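Long-range contact in EscN (PDB 2OBL), which is a P-loop NTPase-fold protein of a type III secretion system, related to the alpha and beta subunits of ATP synthase: residues I51-D63 against T86-D98. The protein carries 1 engineered substitution. Residues are numbered along the deposited sequence; the frame is centred on the assembly and turned at random. Where two conformers were deposited one is given.
Sequences IDQPFILGVRAID and TLLGMICNGASAD
Ile-56 O receives the backbone N-H of Ser-96 at 2.8 Å. The bond is nearly straight, with 161° at the hydrogen. The same oxygen lies 3.2 Å from Ala-95 CA in a CA-H...O contact, so two consecutive residues just past helix 84-94 grip it. Beside this bond, Ser-96 OG rests against Ile-56 CB at 3.7 Å. Leu-57 and Gly-58 send their N-H groups to OD1 and OD2 of Asp-63, respectively, both on the syn side; the carboxylate thus holds two successive N-H groups of the turn that leads into helix 60-65. At Gly-58, where phi is positive, the backbones meet with no side chain between them, its CA 4.4 Å from Gly-94 CA. Apolar packing continues along the helix. Leu-57 and Ile-91 run side by side, CD2 to CG2 at 3.9 Å, while Val-59 CG2 is wedged among Leu-87 CD1, Met-90 CE and Ile-91 CG1. Phe-55 swings its ring to the side remote from its own N (chi1 -178°), which brings CZ to 4.2 Å from Ala-97 CB at the ring edge. A single hydrogen bond between the segments, amid mostly apolar contacts, implies that close backbone fit and buried hydrocarbon hold this loop against helix 84-94, whose first turn carries the end of a probable Walker A motif.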
loop_
_atom_site.group_PDB
_atom_site.type_symbol
_atom_site.label_atom_id
_atom_site.label_comp_id
_atom_site.label_asym_id
_atom_site.label_seq_id
_atom_site.Cartn_x
_atom_site.Cartn_y
_atom_site.Cartn_z
ATOM N N ILE A 51 -2.583 -2.189 17.447
ATOM C CA ILE A 51 -1.652 -1.382 16.660
ATOM C C ILE A 51 -1.368 -0.101 17.424
ATOM O O ILE A 51 -2.281 0.683 17.679
ATOM C CB ILE A 51 -2.253 -1.033 15.287
ATOM C CG1 ILE A 51 -2.503 -2.313 14.481
ATOM C CG2 ILE A 51 -1.342 -0.067 14.522
ATOM C CD1 ILE A 51 -3.223 -2.080 13.174
ATOM N N ASP A 52 -0.108 0.116 17.797
ATOM C CA ASP A 52 0.221 1.256 18.646
ATOM C C ASP A 52 1.582 1.918 18.383
ATOM O O ASP A 52 1.999 2.812 19.128
ATOM C CB ASP A 52 0.070 0.874 20.127
ATOM C CG ASP A 52 1.023 -0.236 20.554
ATOM O OD1 ASP A 52 1.845 -0.685 19.728
ATOM O OD2 ASP A 52 0.958 -0.648 21.738
ATOM N N GLN A 53 2.267 1.482 17.329
ATOM C CA GLN A 53 3.556 2.058 16.932
ATOM C C GLN A 53 3.457 2.553 15.497
ATOM O O GLN A 53 2.831 1.906 14.682
ATOM C CB GLN A 53 4.657 0.998 17.015
ATOM C CG GLN A 53 4.898 0.442 18.405
ATOM C CD GLN A 53 5.551 1.451 19.320
ATOM O OE1 GLN A 53 6.041 2.488 18.868
ATOM N NE2 GLN A 53 5.561 1.159 20.610
ATOM N N PRO A 54 4.076 3.704 15.184
ATOM C CA PRO A 54 3.986 4.173 13.802
ATOM C C PRO A 54 4.818 3.319 12.835
ATOM O O PRO A 54 5.877 2.792 13.212
ATOM C CB PRO A 54 4.532 5.600 13.871
ATOM C CG PRO A 54 5.398 5.634 15.059
ATOM C CD PRO A 54 4.863 4.614 16.037
ATOM N N PHE A 55 4.315 3.171 11.613
ATOM C CA PHE A 55 5.055 2.510 10.548
ATOM C C PHE A 55 5.382 3.565 9.518
ATOM O O PHE A 55 4.484 4.119 8.878
ATOM C CB PHE A 55 4.233 1.388 9.909
ATOM C CG PHE A 55 4.963 0.648 8.830
ATOM C CD1 PHE A 55 5.856 -0.369 9.148
ATOM C CD2 PHE A 55 4.767 0.969 7.504
ATOM C CE1 PHE A 55 6.539 -1.064 8.136
ATOM C CE2 PHE A 55 5.443 0.284 6.493
ATOM C CZ PHE A 55 6.332 -0.721 6.815
ATOM N N ILE A 56 6.669 3.869 9.394
ATOM C CA ILE A 56 7.117 4.982 8.569
ATOM C C ILE A 56 7.275 4.540 7.111
ATOM O O ILE A 56 7.913 3.527 6.829
ATOM C CB ILE A 56 8.446 5.571 9.135
ATOM C CG1 ILE A 56 8.250 5.985 10.594
ATOM C CG2 ILE A 56 8.926 6.754 8.313
ATOM C CD1 ILE A 56 9.554 6.119 11.369
ATOM N N LEU A 57 6.676 5.289 6.188
ATOM C CA LEU A 57 6.745 4.954 4.762
ATOM C C LEU A 57 7.812 5.760 4.011
ATOM O O LEU A 57 8.256 5.370 2.928
ATOM C CB LEU A 57 5.383 5.195 4.093
ATOM C CG LEU A 57 4.205 4.327 4.538
ATOM C CD1 LEU A 57 3.028 4.518 3.583
ATOM C CD2 LEU A 57 4.589 2.868 4.595
ATOM N N GLY A 58 8.185 6.902 4.570
ATOM C CA GLY A 58 9.085 7.818 3.884
ATOM C C GLY A 58 8.338 8.600 2.816
ATOM O O GLY A 58 8.914 8.977 1.789
ATOM N N VAL A 59 7.044 8.814 3.045
ATOM C CA VAL A 59 6.213 9.638 2.180
ATOM C C VAL A 59 5.576 10.692 3.078
ATOM O O VAL A 59 4.773 10.364 3.955
ATOM C CB VAL A 59 5.099 8.806 1.481
ATOM C CG1 VAL A 59 4.230 9.700 0.605
ATOM C CG2 VAL A 59 5.707 7.688 0.649
ATOM N N ARG A 60 5.958 11.951 2.879
ATOM C CA ARG A 60 5.519 13.029 3.776
ATOM C C ARG A 60 4.017 13.126 3.951
ATOM O O ARG A 60 3.533 13.274 5.062
ATOM C CB ARG A 60 6.060 14.386 3.318
ATOM C CG ARG A 60 7.553 14.542 3.539
ATOM C CD ARG A 60 7.973 16.005 3.385
ATOM N NE ARG A 60 7.701 16.503 2.037
ATOM C CZ ARG A 60 8.619 16.628 1.085
ATOM N NH1 ARG A 60 9.881 16.295 1.325
ATOM N NH2 ARG A 60 8.270 17.077 -0.120
ATOM N N ALA A 61 3.270 13.036 2.858
ATOM C CA ALA A 61 1.833 13.204 2.938
ATOM C C ALA A 61 1.231 12.152 3.860
ATOM O O ALA A 61 0.330 12.451 4.639
ATOM C CB ALA A 61 1.220 13.113 1.569
ATOM N N ILE A 62 1.734 10.923 3.768
ATOM C CA ILE A 62 1.175 9.810 4.547
ATOM C C ILE A 62 1.699 9.811 5.977
ATOM O O ILE A 62 0.926 9.806 6.936
ATOM C CB ILE A 62 1.445 8.444 3.881
ATOM C CG1 ILE A 62 0.818 8.404 2.481
ATOM C CG2 ILE A 62 0.863 7.299 4.739
ATOM C CD1 ILE A 62 1.251 7.195 1.641
ATOM N N ASP A 63 3.018 9.832 6.125
ATOM C CA ASP A 63 3.628 9.869 7.457
ATOM C C ASP A 63 3.140 11.073 8.271
ATOM O O ASP A 63 2.965 10.995 9.502
ATOM C CB ASP A 63 5.153 9.935 7.341
ATOM C CG ASP A 63 5.764 8.687 6.694
ATOM O OD1 ASP A 63 5.111 7.625 6.642
ATOM O OD2 ASP A 63 6.924 8.778 6.243
ATOM N N THR A 86 5.123 4.548 -9.072
ATOM C CA THR A 86 6.097 5.484 -8.494
ATOM C C THR A 86 5.931 5.600 -6.975
ATOM O O THR A 86 6.918 5.574 -6.222
ATOM C CB THR A 86 5.977 6.877 -9.143
ATOM O OG1 THR A 86 6.299 6.772 -10.535
ATOM C CG2 THR A 86 6.956 7.866 -8.495
ATOM N N LEU A 87 4.682 5.714 -6.524
ATOM C CA LEU A 87 4.398 5.742 -5.098
ATOM C C LEU A 87 4.799 4.437 -4.422
ATOM O O LEU A 87 5.371 4.455 -3.328
ATOM C CB LEU A 87 2.921 6.040 -4.822
ATOM C CG LEU A 87 2.525 6.004 -3.348
ATOM C CD1 LEU A 87 3.257 7.071 -2.513
ATOM C CD2 LEU A 87 1.003 6.163 -3.200
ATOM N N LEU A 88 4.498 3.305 -5.059
ATOM C CA LEU A 88 4.867 2.011 -4.494
ATOM C C LEU A 88 6.392 1.924 -4.389
ATOM O O LEU A 88 6.918 1.434 -3.410
ATOM C CB LEU A 88 4.359 0.853 -5.352
ATOM C CG LEU A 88 2.839 0.726 -5.483
ATOM C CD1 LEU A 88 2.461 -0.615 -6.063
ATOM C CD2 LEU A 88 2.184 0.914 -4.126
ATOM N N GLY A 89 7.087 2.391 -5.414
ATOM C CA GLY A 89 8.549 2.432 -5.363
ATOM C C GLY A 89 9.063 3.275 -4.206
ATOM O O GLY A 89 9.985 2.877 -3.491
ATOM N N MET A 90 8.480 4.454 -4.026
ATOM C CA MET A 90 8.918 5.354 -2.955
ATOM C C MET A 90 8.762 4.677 -1.609
ATOM O O MET A 90 9.613 4.796 -0.721
ATOM C CB MET A 90 8.081 6.624 -2.964
ATOM C CG MET A 90 8.435 7.563 -4.082
ATOM S SD MET A 90 7.363 9.007 -4.033
ATOM C CE MET A 90 7.637 9.593 -2.368
ATOM N N ILE A 91 7.654 3.962 -1.462
ATOM C CA ILE A 91 7.367 3.271 -0.212
ATOM C C ILE A 91 8.381 2.156 0.054
ATOM O O ILE A 91 8.914 2.051 1.158
ATOM C CB ILE A 91 5.908 2.717 -0.168
ATOM C CG1 ILE A 91 4.896 3.875 -0.114
ATOM C CG2 ILE A 91 5.754 1.835 1.064
ATOM C CD1 ILE A 91 3.432 3.451 -0.378
ATOM N N CYS A 92 8.658 1.324 -0.953
ATOM C CA CYS A 92 9.628 0.247 -0.780
ATOM C C CYS A 92 10.997 0.799 -0.393
ATOM O O CYS A 92 11.690 0.228 0.446
ATOM C CB CYS A 92 9.753 -0.607 -2.048
ATOM S SG CYS A 92 8.324 -1.651 -2.415
ATOM N N ASN A 93 11.373 1.930 -0.985
ATOM C CA ASN A 93 12.700 2.494 -0.750
ATOM C C ASN A 93 12.786 3.296 0.542
ATOM O O ASN A 93 13.870 3.468 1.105
ATOM C CB ASN A 93 13.108 3.359 -1.934
ATOM C CG ASN A 93 13.323 2.549 -3.196
ATOM O OD1 ASN A 93 13.703 1.385 -3.135
ATOM N ND2 ASN A 93 13.089 3.166 -4.346
ATOM N N GLY A 94 11.642 3.792 1.005
ATOM C CA GLY A 94 11.596 4.668 2.158
ATOM C C GLY A 94 11.092 4.029 3.434
ATOM O O GLY A 94 11.349 4.548 4.519
ATOM N N ALA A 95 10.386 2.906 3.322
ATOM C CA ALA A 95 9.688 2.337 4.484
ATOM C C ALA A 95 10.624 1.770 5.546
ATOM O O ALA A 95 11.704 1.237 5.239
ATOM C CB ALA A 95 8.670 1.280 4.054
ATOM N N SER A 96 10.202 1.879 6.804
ATOM C CA SER A 96 10.965 1.292 7.908
ATOM C C SER A 96 10.630 -0.186 8.085
ATOM O O SER A 96 10.023 -0.589 9.075
ATOM C CB SER A 96 10.727 2.062 9.204
ATOM O OG SER A 96 11.386 3.317 9.158
ATOM N N ALA A 97 11.029 -0.993 7.110
ATOM C CA ALA A 97 10.774 -2.422 7.138
ATOM C C ALA A 97 12.101 -3.153 7.030
ATOM O O ALA A 97 12.993 -2.714 6.309
ATOM C CB ALA A 97 9.868 -2.821 5.981
ATOM N N ASP A 98 12.224 -4.255 7.760
ATOM C CA ASP A 98 13.434 -5.083 7.735
ATOM C C ASP A 98 13.458 -5.908 6.453
ATOM O O ASP A 98 14.515 -6.167 5.870
ATOM C CB ASP A 98 13.427 -6.045 8.925
ATOM C CG ASP A 98 13.509 -5.336 10.260
ATOM O OD1 ASP A 98 14.108 -4.241 10.328
ATOM O OD2 ASP A 98 12.976 -5.881 11.249
#